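Local coordinates for flagellar pocket-related cytoskeletal protein (Trypanosoma brucei, PDB 6SJQ) that probably serves in the flagellar pocket collar of the parasite's cytoskeleton, this part being its N-terminal ubiquitin-fold domain, with a long structured loop for protein binding, at residues D13-K18 / D52-H57; L23-R28 / T35-T40; N44-R49 / H57-S62; M66-E69 / W74-L77. One frame throughout, in Å; residues are numbered along the deposited sequence.

Contact 1: D13-K18 / D52-H57; sequences DIFNNK and DNVPSH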
loop_
_atom_site.group_PDB
_atom_site.type_symbol
_atom_site.label_atom_id
_atom_site.label_comp_id
_atom_site.label_asym_id
_atom_site.label_seq_id
_atom_site.Cartn_x
_atom_site.Cartn_y
_atom_site.Cartn_z
ATOM N N ASP A 13 -0.301 -3.356 -6.496
ATOM C CA ASP A 13 -0.735 -3.403 -7.887
ATOM C C ASP A 13 -2.228 -3.159 -7.999
ATOM O O ASP A 13 -3.029 -3.949 -7.507
ATOM C CB ASP A 13 -0.325 -4.719 -8.543
ATOM C CG ASP A 13 1.153 -4.741 -8.876
ATOM O OD1 ASP A 13 1.563 -3.978 -9.772
ATOM O OD2 ASP A 13 1.916 -5.490 -8.225
ATOM N N ILE A 14 -2.591 -2.047 -8.635
ATOM C CA ILE A 14 -4.003 -1.697 -8.809
ATOM C C ILE A 14 -4.352 -1.586 -10.303
ATOM O O ILE A 14 -3.817 -0.735 -11.016
ATOM C CB ILE A 14 -4.342 -0.365 -8.096
ATOM C CG1 ILE A 14 -3.848 -0.364 -6.627
ATOM C CG2 ILE A 14 -5.830 -0.057 -8.214
ATOM C CD1 ILE A 14 -4.631 -1.240 -5.649
ATOM N N PHE A 15 -5.257 -2.441 -10.759
ATOM C CA PHE A 15 -5.607 -2.551 -12.192
ATOM C C PHE A 15 -4.409 -2.553 -13.127
ATOM O O PHE A 15 -4.370 -1.771 -14.073
ATOM C CB PHE A 15 -6.534 -1.410 -12.621
ATOM C CG PHE A 15 -7.845 -1.407 -11.921
ATOM C CD1 PHE A 15 -8.736 -2.453 -12.090
ATOM C CD2 PHE A 15 -8.200 -0.349 -11.107
ATOM C CE1 PHE A 15 -9.964 -2.456 -11.441
ATOM C CE2 PHE A 15 -9.437 -0.330 -10.460
ATOM C CZ PHE A 15 -10.318 -1.388 -10.622
ATOM N N ASN A 16 -3.427 -3.402 -12.857
ATOM C CA ASN A 16 -2.249 -3.479 -13.735
ATOM C C ASN A 16 -1.363 -2.224 -13.791
ATOM O O ASN A 16 -0.621 -2.029 -14.756
ATOM C CB ASN A 16 -2.649 -3.896 -15.164
ATOM C CG ASN A 16 -2.907 -5.384 -15.296
ATOM O OD1 ASN A 16 -2.173 -6.210 -14.747
ATOM N ND2 ASN A 16 -3.947 -5.737 -16.048
ATOM N N ASN A 17 -1.447 -1.368 -12.776
ATOM C CA ASN A 17 -0.436 -0.326 -12.585
ATOM C C ASN A 17 0.139 -0.483 -11.191
ATOM O O ASN A 17 -0.596 -0.795 -10.262
ATOM C CB ASN A 17 -1.044 1.067 -12.733
ATOM C CG ASN A 17 -1.546 1.340 -14.135
ATOM O OD1 ASN A 17 -2.752 1.439 -14.368
ATOM N ND2 ASN A 17 -0.621 1.461 -15.082
ATOM N N LYS A 18 1.445 -0.274 -11.038
ATOM C CA LYS A 18 2.053 -0.243 -9.712
ATOM C C LYS A 18 1.850 1.145 -9.136
ATOM O O LYS A 18 2.220 2.140 -9.756
ATOM C CB LYS A 18 3.555 -0.479 -9.818
ATOM C CG LYS A 18 3.989 -1.896 -9.615
ATOM C CD LYS A 18 4.107 -2.237 -8.145
ATOM C CE LYS A 18 4.776 -3.586 -8.026
ATOM N NZ LYS A 18 4.368 -4.471 -9.158
ATOM N N ASP A 52 -15.698 1.612 -15.921
ATOM C CA ASP A 52 -17.142 1.526 -15.690
ATOM C C ASP A 52 -17.707 0.123 -15.927
ATOM O O ASP A 52 -18.880 -0.134 -15.656
ATOM C CB ASP A 52 -17.940 2.619 -16.421
ATOM C CG ASP A 52 -17.792 2.567 -17.929
ATOM O OD1 ASP A 52 -17.424 1.503 -18.475
ATOM O OD2 ASP A 52 -18.063 3.604 -18.575
ATOM N N ASN A 53 -16.857 -0.782 -16.408
ATOM C CA ASN A 53 -17.224 -2.202 -16.517
ATOM C C ASN A 53 -16.752 -3.107 -15.363
ATOM O O ASN A 53 -16.722 -4.336 -15.491
ATOM C CB ASN A 53 -16.760 -2.765 -17.868
ATOM C CG ASN A 53 -15.384 -2.259 -18.276
ATOM O OD1 ASN A 53 -14.922 -1.225 -17.798
ATOM N ND2 ASN A 53 -14.731 -2.982 -19.191
ATOM N N VAL A 54 -16.384 -2.505 -14.234
ATOM C CA VAL A 54 -15.924 -3.267 -13.075
ATOM C C VAL A 54 -16.784 -2.867 -11.879
ATOM O O VAL A 54 -17.011 -1.675 -11.654
ATOM C CB VAL A 54 -14.430 -2.980 -12.788
ATOM C CG1 VAL A 54 -14.029 -3.418 -11.372
ATOM C CG2 VAL A 54 -13.548 -3.664 -13.819
ATOM N N PRO A 55 -17.290 -3.861 -11.131
ATOM C CA PRO A 55 -18.135 -3.593 -9.965
ATOM C C PRO A 55 -17.315 -2.964 -8.853
ATOM O O PRO A 55 -16.111 -3.220 -8.745
ATOM C CB PRO A 55 -18.585 -4.991 -9.521
ATOM C CG PRO A 55 -18.244 -5.915 -10.656
ATOM C CD PRO A 55 -17.069 -5.301 -11.330
ATOM N N SER A 56 -17.964 -2.163 -8.027
ATOM C CA SER A 56 -17.302 -1.496 -6.918
ATOM C C SER A 56 -16.735 -2.510 -5.922
ATOM O O SER A 56 -17.350 -3.533 -5.634
ATOM C CB SER A 56 -18.289 -0.563 -6.214
ATOM O OG SER A 56 -18.818 0.388 -7.119
ATOM N N HIS A 57 -15.551 -2.232 -5.395
ATOM C CA HIS A 57 -14.959 -3.130 -4.416
ATOM C C HIS A 57 -13.871 -2.416 -3.607
ATOM O O HIS A 57 -13.466 -1.295 -3.942
ATOM C CB HIS A 57 -14.395 -4.378 -5.104
ATOM C CG HIS A 57 -13.320 -4.088 -6.107
ATOM N ND1 HIS A 57 -13.599 -3.731 -7.409
ATOM C CD2 HIS A 57 -11.968 -4.122 -6.008
ATOM C CE1 HIS A 57 -12.464 -3.542 -8.066
ATOM N NE2 HIS A 57 -11.462 -3.775 -7.237
#

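Contact 2: L23-R28 / T35-T40; sequences LSFPSR and TRSAET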
loop_
_atom_site.group_PDB
_atom_site.type_symbol
_atom_site.label_atom_id
_atom_site.label_comp_id
_atom_site.label_asym_id
_atom_site.label_seq_id
_atom_site.Cartn_x
_atom_site.Cartn_y
_atom_site.Cartn_z
ATOM N N LEU A 23 2.525 7.625 3.030
ATOM C CA LEU A 23 1.563 7.751 4.126
ATOM C C LEU A 23 2.275 8.414 5.287
ATOM O O LEU A 23 3.442 8.112 5.559
ATOM C CB LEU A 23 1.036 6.367 4.531
ATOM C CG LEU A 23 0.318 5.566 3.437
ATOM C CD1 LEU A 23 -0.329 4.335 4.067
ATOM C CD2 LEU A 23 -0.753 6.422 2.756
ATOM N N SER A 24 1.606 9.350 5.954
ATOM C CA SER A 24 2.202 10.112 7.054
ATOM C C SER A 24 1.540 9.750 8.384
ATOM O O SER A 24 0.317 9.583 8.451
ATOM C CB SER A 24 2.046 11.624 6.819
ATOM O OG SER A 24 2.756 12.056 5.670
ATOM N N PHE A 25 2.343 9.621 9.439
ATOM C CA PHE A 25 1.819 9.338 10.772
ATOM C C PHE A 25 2.539 10.223 11.793
ATOM O O PHE A 25 3.664 10.661 11.547
ATOM C CB PHE A 25 2.032 7.868 11.142
ATOM C CG PHE A 25 1.487 6.893 10.130
ATOM C CD1 PHE A 25 2.260 6.496 9.042
ATOM C CD2 PHE A 25 0.191 6.413 10.245
ATOM C CE1 PHE A 25 1.757 5.613 8.087
ATOM C CE2 PHE A 25 -0.328 5.514 9.302
ATOM C CZ PHE A 25 0.458 5.111 8.219
ATOM N N PRO A 26 1.904 10.493 12.943
ATOM C CA PRO A 26 2.577 11.291 13.985
ATOM C C PRO A 26 3.846 10.641 14.554
ATOM O O PRO A 26 4.748 11.345 15.000
ATOM C CB PRO A 26 1.519 11.394 15.092
ATOM C CG PRO A 26 0.215 11.243 14.377
ATOM C CD PRO A 26 0.484 10.251 13.265
ATOM N N SER A 27 3.910 9.314 14.539
ATOM C CA SER A 27 5.103 8.593 14.958
ATOM C C SER A 27 4.973 7.217 14.345
ATOM O O SER A 27 3.986 6.960 13.640
ATOM C CB SER A 27 5.215 8.509 16.489
ATOM O OG SER A 27 4.244 7.628 17.035
ATOM N N ARG A 28 5.923 6.326 14.602
ATOM C CA ARG A 28 5.894 4.997 13.979
ATOM C C ARG A 28 4.551 4.325 14.222
ATOM O O ARG A 28 4.147 4.151 15.379
ATOM C CB ARG A 28 7.013 4.112 14.535
ATOM C CG ARG A 28 6.886 2.652 14.110
ATOM C CD ARG A 28 8.037 1.811 14.645
ATOM N NE ARG A 28 9.298 2.548 14.605
ATOM C CZ ARG A 28 10.496 1.977 14.616
ATOM N NH1 ARG A 28 10.602 0.653 14.647
ATOM N NH2 ARG A 28 11.587 2.727 14.572
ATOM N N THR A 35 -2.055 -0.764 8.456
ATOM C CA THR A 35 -2.883 -1.570 7.565
ATOM C C THR A 35 -4.189 -0.841 7.241
ATOM O O THR A 35 -4.630 -0.805 6.075
ATOM C CB THR A 35 -3.201 -2.945 8.173
ATOM O OG1 THR A 35 -1.990 -3.666 8.376
ATOM C CG2 THR A 35 -4.066 -3.754 7.211
ATOM N N ARG A 36 -4.798 -0.236 8.263
ATOM C CA ARG A 36 -6.039 0.506 8.067
ATOM C C ARG A 36 -5.814 1.709 7.147
ATOM O O ARG A 36 -6.640 1.984 6.256
ATOM C CB ARG A 36 -6.626 0.968 9.401
ATOM C CG ARG A 36 -7.990 1.628 9.226
ATOM C CD ARG A 36 -8.457 2.355 10.480
ATOM N NE ARG A 36 -8.466 3.805 10.290
ATOM C CZ ARG A 36 -9.082 4.660 11.100
ATOM N NH1 ARG A 36 -9.744 4.216 12.160
ATOM N NH2 ARG A 36 -9.037 5.963 10.851
ATOM N N SER A 37 -4.700 2.412 7.354
ATOM C CA SER A 37 -4.349 3.571 6.529
ATOM C C SER A 37 -4.119 3.153 5.078
ATOM O O SER A 37 -4.612 3.792 4.149
ATOM C CB SER A 37 -3.099 4.259 7.073
ATOM O OG SER A 37 -2.825 5.442 6.338
ATOM N N ALA A 38 -3.374 2.067 4.887
ATOM C CA ALA A 38 -3.103 1.547 3.546
ATOM C C ALA A 38 -4.362 1.050 2.832
ATOM O O ALA A 38 -4.563 1.344 1.664
ATOM C CB ALA A 38 -2.071 0.438 3.613
ATOM N N GLU A 39 -5.211 0.307 3.528
ATOM C CA GLU A 39 -6.447 -0.176 2.901
ATOM C C GLU A 39 -7.368 0.972 2.499
ATOM O O GLU A 39 -8.021 0.926 1.447
ATOM C CB GLU A 39 -7.177 -1.192 3.808
ATOM C CG GLU A 39 -6.467 -2.523 3.889
ATOM C CD GLU A 39 -7.206 -3.534 4.742
ATOM O OE1 GLU A 39 -8.043 -3.131 5.578
ATOM O OE2 GLU A 39 -6.936 -4.742 4.582
ATOM N N THR A 40 -7.412 2.016 3.313
ATOM C CA THR A 40 -8.211 3.177 2.981
ATOM C C THR A 40 -7.654 3.839 1.718
ATOM O O THR A 40 -8.410 4.117 0.778
ATOM C CB THR A 40 -8.230 4.195 4.132
ATOM O OG1 THR A 40 -8.946 3.620 5.235
ATOM C CG2 THR A 40 -8.918 5.494 3.691
HETATM O O HOH W 1 -1.810 7.783 7.320
#

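Contact 3: N44-R49 / H57-S62; sequences NEISLR and HKFHSS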
loop_
_atom_site.group_PDB
_atom_site.type_symbol
_atom_site.label_atom_id
_atom_site.label_comp_id
_atom_site.label_asym_id
_atom_site.label_seq_id
_atom_site.Cartn_x
_atom_site.Cartn_y
_atom_site.Cartn_z
ATOM N N ASN A 44 -9.494 3.923 -1.915
ATOM C CA ASN A 44 -9.767 5.196 -2.587
ATOM C C ASN A 44 -9.218 5.216 -4.000
ATOM O O ASN A 44 -9.878 5.720 -4.913
ATOM C CB ASN A 44 -9.246 6.388 -1.791
ATOM C CG ASN A 44 -10.091 6.664 -0.563
ATOM O OD1 ASN A 44 -11.235 6.192 -0.468
ATOM N ND2 ASN A 44 -9.540 7.427 0.387
ATOM N N GLU A 45 -8.022 4.654 -4.187
ATOM C CA GLU A 45 -7.434 4.545 -5.523
ATOM C C GLU A 45 -8.275 3.640 -6.429
ATOM O O GLU A 45 -8.550 4.002 -7.574
ATOM C CB GLU A 45 -5.974 4.068 -5.431
ATOM C CG GLU A 45 -5.259 3.946 -6.776
ATOM C CD GLU A 45 -4.831 5.271 -7.363
ATOM O OE1 GLU A 45 -5.126 6.338 -6.776
ATOM O OE2 GLU A 45 -4.176 5.256 -8.426
ATOM N N ILE A 46 -8.689 2.470 -5.934
ATOM C CA ILE A 46 -9.607 1.620 -6.695
ATOM C C ILE A 46 -10.873 2.361 -7.138
ATOM O O ILE A 46 -11.253 2.278 -8.314
ATOM C CB ILE A 46 -10.015 0.348 -5.922
ATOM C CG1 ILE A 46 -8.805 -0.584 -5.787
ATOM C CG2 ILE A 46 -11.200 -0.374 -6.618
ATOM C CD1 ILE A 46 -9.064 -1.750 -4.793
ATOM N N SER A 47 -11.507 3.092 -6.220
ATOM C CA SER A 47 -12.747 3.805 -6.546
ATOM C C SER A 47 -12.524 4.820 -7.661
ATOM O O SER A 47 -13.360 4.944 -8.580
ATOM C CB SER A 47 -13.302 4.525 -5.321
ATOM O OG SER A 47 -14.696 4.710 -5.477
ATOM N N LEU A 48 -11.412 5.537 -7.574
ATOM C CA LEU A 48 -11.042 6.547 -8.560
ATOM C C LEU A 48 -10.769 5.925 -9.929
ATOM O O LEU A 48 -11.203 6.458 -10.958
ATOM C CB LEU A 48 -9.773 7.262 -8.093
ATOM C CG LEU A 48 -9.205 8.202 -9.151
ATOM C CD1 LEU A 48 -10.180 9.345 -9.430
ATOM C CD2 LEU A 48 -7.873 8.725 -8.712
ATOM N N ARG A 49 -10.055 4.801 -9.941
ATOM C CA ARG A 49 -9.576 4.188 -11.198
ATOM C C ARG A 49 -10.562 3.198 -11.834
ATOM O O ARG A 49 -10.382 2.777 -12.982
ATOM C CB ARG A 49 -8.233 3.454 -10.968
ATOM C CG ARG A 49 -7.113 4.266 -10.349
ATOM C CD ARG A 49 -6.624 5.350 -11.269
ATOM N NE ARG A 49 -5.601 6.170 -10.625
ATOM C CZ ARG A 49 -5.128 7.315 -11.124
ATOM N NH1 ARG A 49 -5.592 7.780 -12.279
ATOM N NH2 ARG A 49 -4.193 7.995 -10.460
ATOM N N HIS A 57 -15.551 -2.232 -5.395
ATOM C CA HIS A 57 -14.959 -3.130 -4.416
ATOM C C HIS A 57 -13.871 -2.416 -3.607
ATOM O O HIS A 57 -13.466 -1.295 -3.942
ATOM C CB HIS A 57 -14.395 -4.378 -5.104
ATOM C CG HIS A 57 -13.320 -4.088 -6.107
ATOM N ND1 HIS A 57 -13.599 -3.731 -7.409
ATOM C CD2 HIS A 57 -11.968 -4.122 -6.008
ATOM C CE1 HIS A 57 -12.464 -3.542 -8.066
ATOM N NE2 HIS A 57 -11.462 -3.775 -7.237
ATOM N N LYS A 58 -13.411 -3.065 -2.543
ATOM C CA LYS A 58 -12.447 -2.463 -1.627
ATOM C C LYS A 58 -11.123 -3.160 -1.788
ATOM O O LYS A 58 -11.058 -4.262 -2.348
ATOM C CB LYS A 58 -12.915 -2.610 -0.176
ATOM C CG LYS A 58 -14.235 -1.922 0.144
ATOM C CD LYS A 58 -14.127 -0.411 0.005
ATOM C CE LYS A 58 -15.423 0.267 0.472
ATOM N NZ LYS A 58 -15.241 1.738 0.655
ATOM N N PHE A 59 -10.060 -2.542 -1.281
ATOM C CA PHE A 59 -8.765 -3.213 -1.220
ATOM C C PHE A 59 -8.704 -4.008 0.086
ATOM O O PHE A 59 -9.037 -3.485 1.159
ATOM C CB PHE A 59 -7.653 -2.162 -1.263
ATOM C CG PHE A 59 -6.257 -2.736 -1.249
ATOM C CD1 PHE A 59 -5.654 -3.121 -0.064
ATOM C CD2 PHE A 59 -5.541 -2.871 -2.438
ATOM C CE1 PHE A 59 -4.363 -3.647 -0.064
ATOM C CE2 PHE A 59 -4.251 -3.376 -2.437
ATOM C CZ PHE A 59 -3.667 -3.779 -1.248
ATOM N N HIS A 60 -8.299 -5.273 -0.001
ATOM C CA HIS A 60 -8.134 -6.095 1.196
ATOM C C HIS A 60 -6.701 -6.593 1.282
ATOM O O HIS A 60 -6.251 -7.334 0.410
ATOM C CB HIS A 60 -9.081 -7.288 1.139
ATOM C CG HIS A 60 -10.524 -6.905 1.010
ATOM N ND1 HIS A 60 -11.244 -6.358 2.053
ATOM C CD2 HIS A 60 -11.378 -6.989 -0.035
ATOM C CE1 HIS A 60 -12.481 -6.126 1.654
ATOM N NE2 HIS A 60 -12.592 -6.501 0.393
ATOM N N SER A 61 -6.004 -6.210 2.344
ATOM C CA SER A 61 -4.613 -6.620 2.534
ATOM C C SER A 61 -4.524 -8.065 3.025
ATOM O O SER A 61 -5.265 -8.473 3.920
ATOM C CB SER A 61 -3.965 -5.714 3.562
ATOM O OG SER A 61 -4.514 -5.977 4.838
ATOM N N SER A 62 -3.622 -8.849 2.436
ATOM C CA SER A 62 -3.450 -10.252 2.834
ATOM C C SER A 62 -2.068 -10.554 3.417
ATOM O O SER A 62 -1.922 -11.450 4.250
ATOM C CB SER A 62 -3.731 -11.199 1.665
ATOM O OG SER A 62 -2.878 -10.942 0.561
#

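Contact 4: M66-E69 / W74-L77; sequences MYDE and WVDL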
loop_
_atom_site.group_PDB
_atom_site.type_symbol
_atom_site.label_atom_id
_atom_site.label_comp_id
_atom_site.label_asym_id
_atom_site.label_seq_id
_atom_site.Cartn_x
_atom_site.Cartn_y
_atom_site.Cartn_z
ATOM N N MET A 66 8.134 -5.652 3.728
ATOM C CA MET A 66 8.950 -4.449 3.801
ATOM C C MET A 66 10.264 -4.745 3.105
ATOM O O MET A 66 10.823 -5.834 3.264
ATOM C CB MET A 66 9.248 -4.109 5.275
ATOM C CG MET A 66 10.129 -2.834 5.487
ATOM S SD MET A 66 10.540 -2.477 7.258
ATOM C CE MET A 66 11.700 -3.789 7.568
ATOM N N TYR A 67 10.772 -3.803 2.321
ATOM C CA TYR A 67 12.115 -4.011 1.801
ATOM C C TYR A 67 13.091 -3.574 2.886
ATOM O O TYR A 67 13.142 -2.390 3.257
ATOM C CB TYR A 67 12.357 -3.260 0.498
ATOM C CG TYR A 67 13.752 -3.525 0.004
ATOM C CD1 TYR A 67 14.060 -4.732 -0.606
ATOM C CD2 TYR A 67 14.765 -2.600 0.192
ATOM C CE1 TYR A 67 15.331 -5.005 -1.026
ATOM C CE2 TYR A 67 16.045 -2.855 -0.242
ATOM C CZ TYR A 67 16.313 -4.068 -0.851
ATOM O OH TYR A 67 17.577 -4.373 -1.287
ATOM N N ASP A 68 13.852 -4.537 3.402
ATOM C CA ASP A 68 14.787 -4.288 4.501
ATOM C C ASP A 68 16.169 -3.981 3.921
ATOM O O ASP A 68 16.831 -4.874 3.388
ATOM C CB ASP A 68 14.843 -5.523 5.421
ATOM C CG ASP A 68 15.543 -5.236 6.744
ATOM O OD1 ASP A 68 16.557 -4.505 6.744
ATOM O OD2 ASP A 68 15.063 -5.711 7.796
ATOM N N GLU A 69 16.617 -2.734 4.037
ATOM C CA GLU A 69 17.909 -2.364 3.484
ATOM C C GLU A 69 19.045 -2.999 4.260
ATOM O O GLU A 69 20.106 -3.224 3.693
ATOM C CB GLU A 69 18.090 -0.846 3.455
ATOM C CG GLU A 69 17.207 -0.113 2.478
ATOM C CD GLU A 69 17.578 1.367 2.410
ATOM O OE1 GLU A 69 18.643 1.740 2.946
ATOM O OE2 GLU A 69 16.816 2.148 1.814
ATOM N N TRP A 74 13.346 -8.375 0.670
ATOM C CA TRP A 74 11.979 -8.219 1.127
ATOM C C TRP A 74 11.693 -9.236 2.235
ATOM O O TRP A 74 11.975 -10.447 2.090
ATOM C CB TRP A 74 11.023 -8.414 -0.048
ATOM C CG TRP A 74 11.045 -7.317 -1.091
ATOM C CD1 TRP A 74 11.782 -7.293 -2.236
ATOM C CD2 TRP A 74 10.255 -6.115 -1.101
ATOM N NE1 TRP A 74 11.518 -6.151 -2.952
ATOM C CE2 TRP A 74 10.593 -5.404 -2.270
ATOM C CE3 TRP A 74 9.306 -5.565 -0.221
ATOM C CZ2 TRP A 74 10.006 -4.185 -2.604
ATOM C CZ3 TRP A 74 8.733 -4.336 -0.545
ATOM C CH2 TRP A 74 9.082 -3.666 -1.728
ATOM N N VAL A 75 11.152 -8.739 3.346
ATOM C CA VAL A 75 10.757 -9.581 4.484
ATOM C C VAL A 75 9.299 -9.312 4.866
ATOM O O VAL A 75 8.775 -8.228 4.596
ATOM C CB VAL A 75 11.651 -9.300 5.699
ATOM C CG1 VAL A 75 13.108 -9.556 5.338
ATOM C CG2 VAL A 75 11.473 -7.852 6.158
ATOM N N ASP A 76 8.641 -10.273 5.508
ATOM C CA ASP A 76 7.281 -10.046 5.985
ATOM C C ASP A 76 7.263 -9.003 7.094
ATOM O O ASP A 76 8.161 -8.959 7.944
ATOM C CB ASP A 76 6.668 -11.332 6.539
ATOM C CG ASP A 76 6.200 -12.262 5.462
ATOM O OD1 ASP A 76 6.744 -12.215 4.338
ATOM O OD2 ASP A 76 5.282 -13.045 5.754
ATOM N N LEU A 77 6.240 -8.155 7.097
ATOM C CA LEU A 77 6.078 -7.215 8.204
ATOM C C LEU A 77 5.288 -7.894 9.325
ATOM O O LEU A 77 4.077 -8.103 9.208
ATOM C CB LEU A 77 5.379 -5.934 7.742
ATOM C CG LEU A 77 5.135 -4.907 8.844
ATOM C CD1 LEU A 77 6.445 -4.481 9.471
ATOM C CD2 LEU A 77 4.378 -3.694 8.283
#

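Contact 1: D13-K18 / D52-H57
F15 reaches across to V54 and H57 from the type I' beta turn I14-N17, while the facing segment 52-57 is irregular chain whose closest CA pair across the contact, F15 and V54, is 10.4 Å apart. The turn is closed by two backbone bonds, N of I14 to O of N17 and N of N17 to O of I14. With such a gap the contact is made by side-chain ends. The F15 side chain lies beside its own backbone N (chi1 -63°), and the far end of its ring leads. V54 meets the ring at its edge, near the ring plane, with CG1 4.2 Å from CE1 of F15. Next to it, CZ of F15 stands 4.0 Å from CE1 of H57, at the edge of the imidazole and close to its plane. That imidazole is fixed in rotation: ND1 of H57 donates to O of P55 at 2.9 Å, almost straight (170°) and in the imidazole plane, while NE2 of H57 is hydrogen-bonded to H99. Just before and after the turn, NZ of K18 and OD2 of D13 form a salt bridge, 2.8 Å apart. This surface contact joins the hairpin of strands 6-14 and 17-25 to the loop after helix 31-49; I14 and H57 both rest on I46 of that helix, and W98 stacks on H57.

Contact 2: L23-R28 / T35-T40
S37 points from helix 35-40 toward strand 23-25 and meets L23 and F25 with different atoms. Its CB lies at the edge of the F25 ring, near the ring plane and 3.8 Å from CE2 of F25, whereas its OG is 3.6 Å from CD1 of L23. In the conformer described, the hydroxyl lies opposite the backbone N of S37 (chi1 -175°), facing the strand. L23 also points at the helix and sends one branch forward: CD1 lies 4.3 Å from CB of A38, an apolar touch beside the serine. F25 sets off obliquely, and only the far end of its ring comes close. Strand 23-25 and helix 35-40 run roughly antiparallel, their axes at 146° and 9.9 Å apart at closest approach. F25 also packs on E33 and L34 of the same helix, and L23 and A38 both touch V10 of the adjoining strand 6-14. No direct hydrogen bond joins the two segments, but in that conformer a water donates to O of S24 at 3.0 Å and lies 2.7 Å from OG of S37. The chemistry is therefore mainly apolar packing of helix on sheet, the water bridge being consistent with a hydrated polar group beside it.

Contact 3: N44-R49 / H57-S62
The H57 ring carries CG2 of I46 over one face, and the edge of the F59 ring has CD1 of I46 near its plane, so two branches of one isoleucine serve two aromatic residues. Over the imidazole, the methyl forms a CH-pi contact: CG2 of I46 is 3.8 Å from the centroid of the H57 ring, 23° off its normal. It is displaced toward the rim, which brings CG2 of I46 within 3.5 Å of NE2 of H57. The other branch, with CG1 anti to the carbonyl carbon of I46 (chi1 -69°), ends at the extended chain, where CD1 of I46 touches CB of F59 at 3.8 Å and N of F59 at 3.7 Å. From CB onward the F59 side chain leads away from I46, taking its ring to A12, I14 and V91 of the sheet and to F42 of the helix. One turn along the helix, NE of R49 bonds to OE2 of E45 at 2.8 Å, straight at 165°; the donor lies above the carboxylate plane, while the acceptor lies in the guanidinium plane. The arrangement is that of a ubiquitin fold, in which a helix packs across the mixed sheet; here the extended chain 57-62, returning toward strand 63-68, packs on the helix through I46, with hydrogen bonds between F59 N and S43 and between S61 and E39 beside it.

Contact 4: M66-E69 / W74-L77
A beta hairpin formed by strands 63-68 and 73-76 places M66 opposite V75 and Y67 opposite W74. M66 and V75 are an antiparallel hydrogen-bonded pair: N of M66 donates to O of V75 at 2.8 Å, and N of V75 to O of M66 at 2.9 Å. Y67 and W74 form the next, non-hydrogen-bonded pair, its CA atoms only 4.3 Å apart, and the strands are strongly twisted, 126° between their directions. On this face the indole of W74 folds over Y67. CB of Y67 sits squarely above the six-membered ring, 3.7 Å from its centroid and 3° off the normal. Farther out the phenol turns its edge to the five-membered ring of W74, a T-shaped pair with planes at 66°, in which CD1 of Y67 is 3.7 Å from NE1 of W74. CG of Y67 lies anti to the backbone N, which carries the ring edge over that five-membered ring. On the other face, CG2 of V75 touches CB of D68 at 4.2 Å and CE of M66 at 4.3 Å. Strand 73-76 is one of the two edge strands of the sheet; strand 63-68 separates it from strand 87-92, where M66 packs on C87 and L89 while W74 reaches Q88 and Y90.

In the fold
All four contacts belong to one ubiquitin-fold domain, a mixed sheet with helix 31-49 packed on it. Contacts 1 and 3 lie together, centres about 8 Å apart, share H57 and touch directly, as where I14 packs on F59 and I46; their segments alternate along the chain. Contact 2 uses the same helix nearer its start (centres of contacts 2 and 3 about 15 Å apart), meets contact 3 through E39 and S61, and falls between the segments of contact 1. Contact 4 comes last, at the far edge of the sheet and across the chain's centre from contact 1, centres about 26 Å apart. Contacts 2 and 3 join the helix to the early hairpin and the returning chain.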